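Local structure of polyprenyl synthetase (Zymomonas mobilis subsp. mobilis, 4KKM) at residues G240-A252 with T273-S285. The protein probably acts as a metal-dependent prenyltransferase of the FPP/GGPP synthase family, joining isoprenoid diphosphates into longer chains. Numbering follows the deposited sequence.
Sequences GLAFQIADDLIDA and TFLSLLGLEKARS
With chi1 at -74°, Asp248 CG lies anti to its own carbonyl carbon, as Phe274 CG does to its own, and the carboxylate reaches the backbone at the start of helix 274-278 while the phenyl ring enters a hole formed by Leu241, Gln244, Ile245 and Asp248. By sequence and family, Asp247 to Asp251 form the DDxxD second aspartate-rich motif of FPP/GGPP synthases; the bound calcium is held by Asp108 and Asp114. In this knobs-into-holes contact the short helix crosses helix 240-252 at -90°, with the axes 9.3 Å apart. Asp248 OD2 accepts from Phe274 N at 2.8 Å, on its anti side and out of the carboxylate plane; the N-H...O angle of 145° makes the bond somewhat bent. OD1 takes a second bond, from Gln244 NE2 one helical turn earlier, so both carboxylate oxygens are held. Replacing Asp248 with an alanine is likely to leave Phe274 N without this acceptor and Gln244 NE2 without its carboxylate mate. Asp248 OD2 and Gln244 CG meet the rim of the phenyl ring near its plane, whereas Leu241 CD1 approaches Phe274 CZ obliquely to 3.4 Å. Ile199 of helix 196-206 also touches Phe274. Thr273 and Ser276 form a capping box, in which Ser276 N donates to Thr273 OG1 (3.0 Å) and Thr273 N to Ser276 OG (2.7 Å). Leu249 is the reverse knob, in a hole shared by Leu275 of helix 274-278 and Leu280, Ala283 and Arg284 of the obtusely inclined helix 280-285, its CD2 3.7 Å from Leu275 CD1. Nearby, Ile245 CG2 lies 3.3 Å from Ala283 O and 4.0 Å from Ala283 CB.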
# COMPACT_ATOMS: atom_id res chain seq x y z
N GLY B 240 23.52 -2.65 1.16
CA GLY B 240 22.45 -3.64 1.16
C GLY B 240 22.97 -5.04 0.91
O GLY B 240 22.55 -6.00 1.56
N LEU B 241 23.88 -5.18 -0.04
CA LEU B 241 24.47 -6.49 -0.30
C LEU B 241 25.33 -6.92 0.89
O LEU B 241 25.26 -8.07 1.33
CB LEU B 241 25.28 -6.49 -1.60
CG LEU B 241 26.01 -7.79 -1.95
CD1 LEU B 241 25.05 -8.97 -1.85
CD2 LEU B 241 26.62 -7.72 -3.34
N ALA B 242 26.12 -5.99 1.42
CA ALA B 242 26.96 -6.29 2.58
C ALA B 242 26.13 -6.73 3.78
O ALA B 242 26.50 -7.65 4.50
CB ALA B 242 27.82 -5.10 2.94
N PHE B 243 25.01 -6.03 3.99
CA PHE B 243 24.07 -6.33 5.07
C PHE B 243 23.53 -7.76 4.96
O PHE B 243 23.45 -8.49 5.95
CB PHE B 243 22.94 -5.29 5.05
CG PHE B 243 21.96 -5.39 6.20
CD1 PHE B 243 22.31 -4.94 7.47
CD2 PHE B 243 20.68 -5.88 6.01
CE1 PHE B 243 21.40 -5.01 8.53
CE2 PHE B 243 19.77 -5.96 7.06
CZ PHE B 243 20.13 -5.52 8.32
N GLN B 244 23.18 -8.18 3.74
CA GLN B 244 22.66 -9.53 3.55
C GLN B 244 23.75 -10.59 3.74
O GLN B 244 23.50 -11.65 4.34
CB GLN B 244 22.02 -9.70 2.18
CG GLN B 244 21.35 -11.06 2.01
CD GLN B 244 20.30 -11.31 3.08
OE1 GLN B 244 19.45 -10.47 3.34
NE2 GLN B 244 20.37 -12.48 3.72
N ILE B 245 24.94 -10.32 3.23
CA ILE B 245 26.06 -11.23 3.41
C ILE B 245 26.37 -11.40 4.90
O ILE B 245 26.51 -12.53 5.38
CB ILE B 245 27.32 -10.77 2.65
CG1 ILE B 245 27.04 -10.78 1.14
CG2 ILE B 245 28.49 -11.69 2.97
CD1 ILE B 245 28.21 -10.36 0.28
N ALA B 246 26.44 -10.29 5.62
CA ALA B 246 26.66 -10.32 7.06
C ALA B 246 25.55 -11.09 7.77
O ALA B 246 25.80 -11.85 8.71
CB ALA B 246 26.76 -8.91 7.62
N ASP B 247 24.31 -10.91 7.30
CA ASP B 247 23.18 -11.64 7.85
C ASP B 247 23.28 -13.14 7.60
O ASP B 247 23.00 -13.94 8.49
CB ASP B 247 21.85 -11.10 7.32
CG ASP B 247 21.46 -9.77 7.95
OD1 ASP B 247 22.09 -9.40 8.96
OD2 ASP B 247 20.53 -9.11 7.44
N ASP B 248 23.69 -13.51 6.39
CA ASP B 248 23.93 -14.92 6.06
C ASP B 248 25.00 -15.50 6.97
O ASP B 248 24.92 -16.66 7.38
CB ASP B 248 24.34 -15.09 4.59
CG ASP B 248 23.18 -14.91 3.63
OD1 ASP B 248 22.03 -14.74 4.10
OD2 ASP B 248 23.41 -14.95 2.40
N LEU B 249 26.00 -14.68 7.30
CA LEU B 249 27.07 -15.10 8.20
C LEU B 249 26.57 -15.26 9.64
O LEU B 249 26.76 -16.30 10.26
CB LEU B 249 28.24 -14.12 8.15
CG LEU B 249 29.05 -14.05 6.85
CD1 LEU B 249 30.15 -13.01 6.96
CD2 LEU B 249 29.62 -15.42 6.50
N ILE B 250 25.95 -14.20 10.17
CA ILE B 250 25.42 -14.20 11.54
C ILE B 250 24.51 -15.40 11.83
O ILE B 250 24.70 -16.11 12.82
CB ILE B 250 24.63 -12.89 11.84
CG1 ILE B 250 25.58 -11.74 12.15
CG2 ILE B 250 23.67 -13.09 13.01
CD1 ILE B 250 24.88 -10.43 12.51
N ASP B 251 23.53 -15.62 10.96
CA ASP B 251 22.55 -16.68 11.16
C ASP B 251 23.21 -18.06 11.19
O ASP B 251 22.76 -18.96 11.90
CB ASP B 251 21.48 -16.62 10.07
CG ASP B 251 20.64 -15.35 10.15
OD1 ASP B 251 20.75 -14.62 11.16
OD2 ASP B 251 19.87 -15.09 9.20
N ALA B 252 24.28 -18.21 10.42
CA ALA B 252 25.00 -19.48 10.35
C ALA B 252 25.77 -19.77 11.63
O ALA B 252 25.97 -20.93 11.99
CB ALA B 252 25.93 -19.48 9.15
N THR B 273 22.41 -19.52 -0.06
CA THR B 273 22.69 -18.21 0.51
C THR B 273 24.03 -17.73 -0.03
O THR B 273 24.74 -18.48 -0.69
CB THR B 273 22.81 -18.27 2.04
OG1 THR B 273 23.93 -19.10 2.40
CG2 THR B 273 21.54 -18.84 2.66
N PHE B 274 24.38 -16.48 0.26
CA PHE B 274 25.70 -15.99 -0.13
C PHE B 274 26.80 -16.82 0.51
O PHE B 274 27.85 -17.06 -0.10
CB PHE B 274 25.85 -14.50 0.20
CG PHE B 274 25.04 -13.62 -0.69
CD1 PHE B 274 25.42 -13.41 -2.01
CD2 PHE B 274 23.89 -13.00 -0.22
CE1 PHE B 274 24.66 -12.61 -2.85
CE2 PHE B 274 23.14 -12.19 -1.05
CZ PHE B 274 23.53 -11.99 -2.37
N LEU B 275 26.55 -17.29 1.73
CA LEU B 275 27.54 -18.10 2.44
C LEU B 275 27.71 -19.46 1.79
O LEU B 275 28.83 -19.91 1.56
CB LEU B 275 27.16 -18.26 3.91
CG LEU B 275 28.05 -19.25 4.66
CD1 LEU B 275 29.48 -18.72 4.75
CD2 LEU B 275 27.49 -19.55 6.03
N SER B 276 26.59 -20.12 1.49
CA SER B 276 26.64 -21.45 0.89
C SER B 276 27.30 -21.41 -0.48
O SER B 276 28.04 -22.32 -0.84
CB SER B 276 25.25 -22.08 0.80
OG SER B 276 24.41 -21.35 -0.08
N LEU B 277 27.02 -20.35 -1.23
CA LEU B 277 27.54 -20.23 -2.59
C LEU B 277 28.98 -19.73 -2.66
O LEU B 277 29.79 -20.30 -3.39
CB LEU B 277 26.63 -19.32 -3.43
CG LEU B 277 25.23 -19.88 -3.69
CD1 LEU B 277 24.39 -18.90 -4.48
CD2 LEU B 277 25.32 -21.22 -4.41
N LEU B 278 29.30 -18.68 -1.91
CA LEU B 278 30.64 -18.09 -1.97
C LEU B 278 31.65 -18.81 -1.09
O LEU B 278 32.86 -18.79 -1.36
CB LEU B 278 30.59 -16.61 -1.56
CG LEU B 278 29.72 -15.64 -2.36
CD1 LEU B 278 29.74 -14.26 -1.71
CD2 LEU B 278 30.17 -15.55 -3.81
N GLY B 279 31.18 -19.44 -0.03
CA GLY B 279 32.06 -20.03 0.96
C GLY B 279 32.43 -18.98 1.99
O GLY B 279 32.33 -17.78 1.72
N LEU B 280 32.85 -19.43 3.16
CA LEU B 280 33.12 -18.54 4.30
C LEU B 280 34.11 -17.41 4.00
O LEU B 280 33.80 -16.24 4.23
CB LEU B 280 33.62 -19.34 5.50
CG LEU B 280 33.94 -18.52 6.75
CD1 LEU B 280 32.69 -17.80 7.26
CD2 LEU B 280 34.55 -19.40 7.83
N GLU B 281 35.29 -17.76 3.49
CA GLU B 281 36.34 -16.76 3.25
C GLU B 281 35.95 -15.69 2.23
O GLU B 281 36.19 -14.50 2.44
CB GLU B 281 37.63 -17.44 2.81
CG GLU B 281 38.44 -18.03 3.95
CD GLU B 281 39.76 -18.64 3.48
OE1 GLU B 281 40.71 -17.87 3.21
OE2 GLU B 281 39.84 -19.88 3.38
N LYS B 282 35.36 -16.12 1.12
CA LYS B 282 34.97 -15.19 0.06
C LYS B 282 33.82 -14.30 0.49
O LYS B 282 33.78 -13.12 0.14
CB LYS B 282 34.61 -15.96 -1.21
CG LYS B 282 34.45 -15.09 -2.45
CD LYS B 282 34.27 -15.96 -3.68
CE LYS B 282 35.43 -16.93 -3.85
NZ LYS B 282 35.10 -18.03 -4.79
N ALA B 283 32.87 -14.86 1.24
CA ALA B 283 31.75 -14.06 1.74
C ALA B 283 32.22 -12.99 2.72
O ALA B 283 31.75 -11.86 2.69
CB ALA B 283 30.69 -14.96 2.38
N ARG B 284 33.15 -13.36 3.59
CA ARG B 284 33.73 -12.42 4.55
C ARG B 284 34.45 -11.27 3.87
O ARG B 284 34.25 -10.10 4.21
CB ARG B 284 34.73 -13.14 5.45
CG ARG B 284 34.20 -13.64 6.77
CD ARG B 284 35.37 -14.19 7.58
NE ARG B 284 34.98 -14.80 8.84
CZ ARG B 284 35.65 -15.81 9.40
NH1 ARG B 284 36.73 -16.30 8.79
NH2 ARG B 284 35.25 -16.32 10.56
N SER B 285 35.31 -11.61 2.92
CA SER B 285 36.10 -10.58 2.24
C SER B 285 35.23 -9.69 1.37
O SER B 285 35.49 -8.49 1.25
CB SER B 285 37.22 -11.21 1.41
OG SER B 285 36.70 -11.99 0.35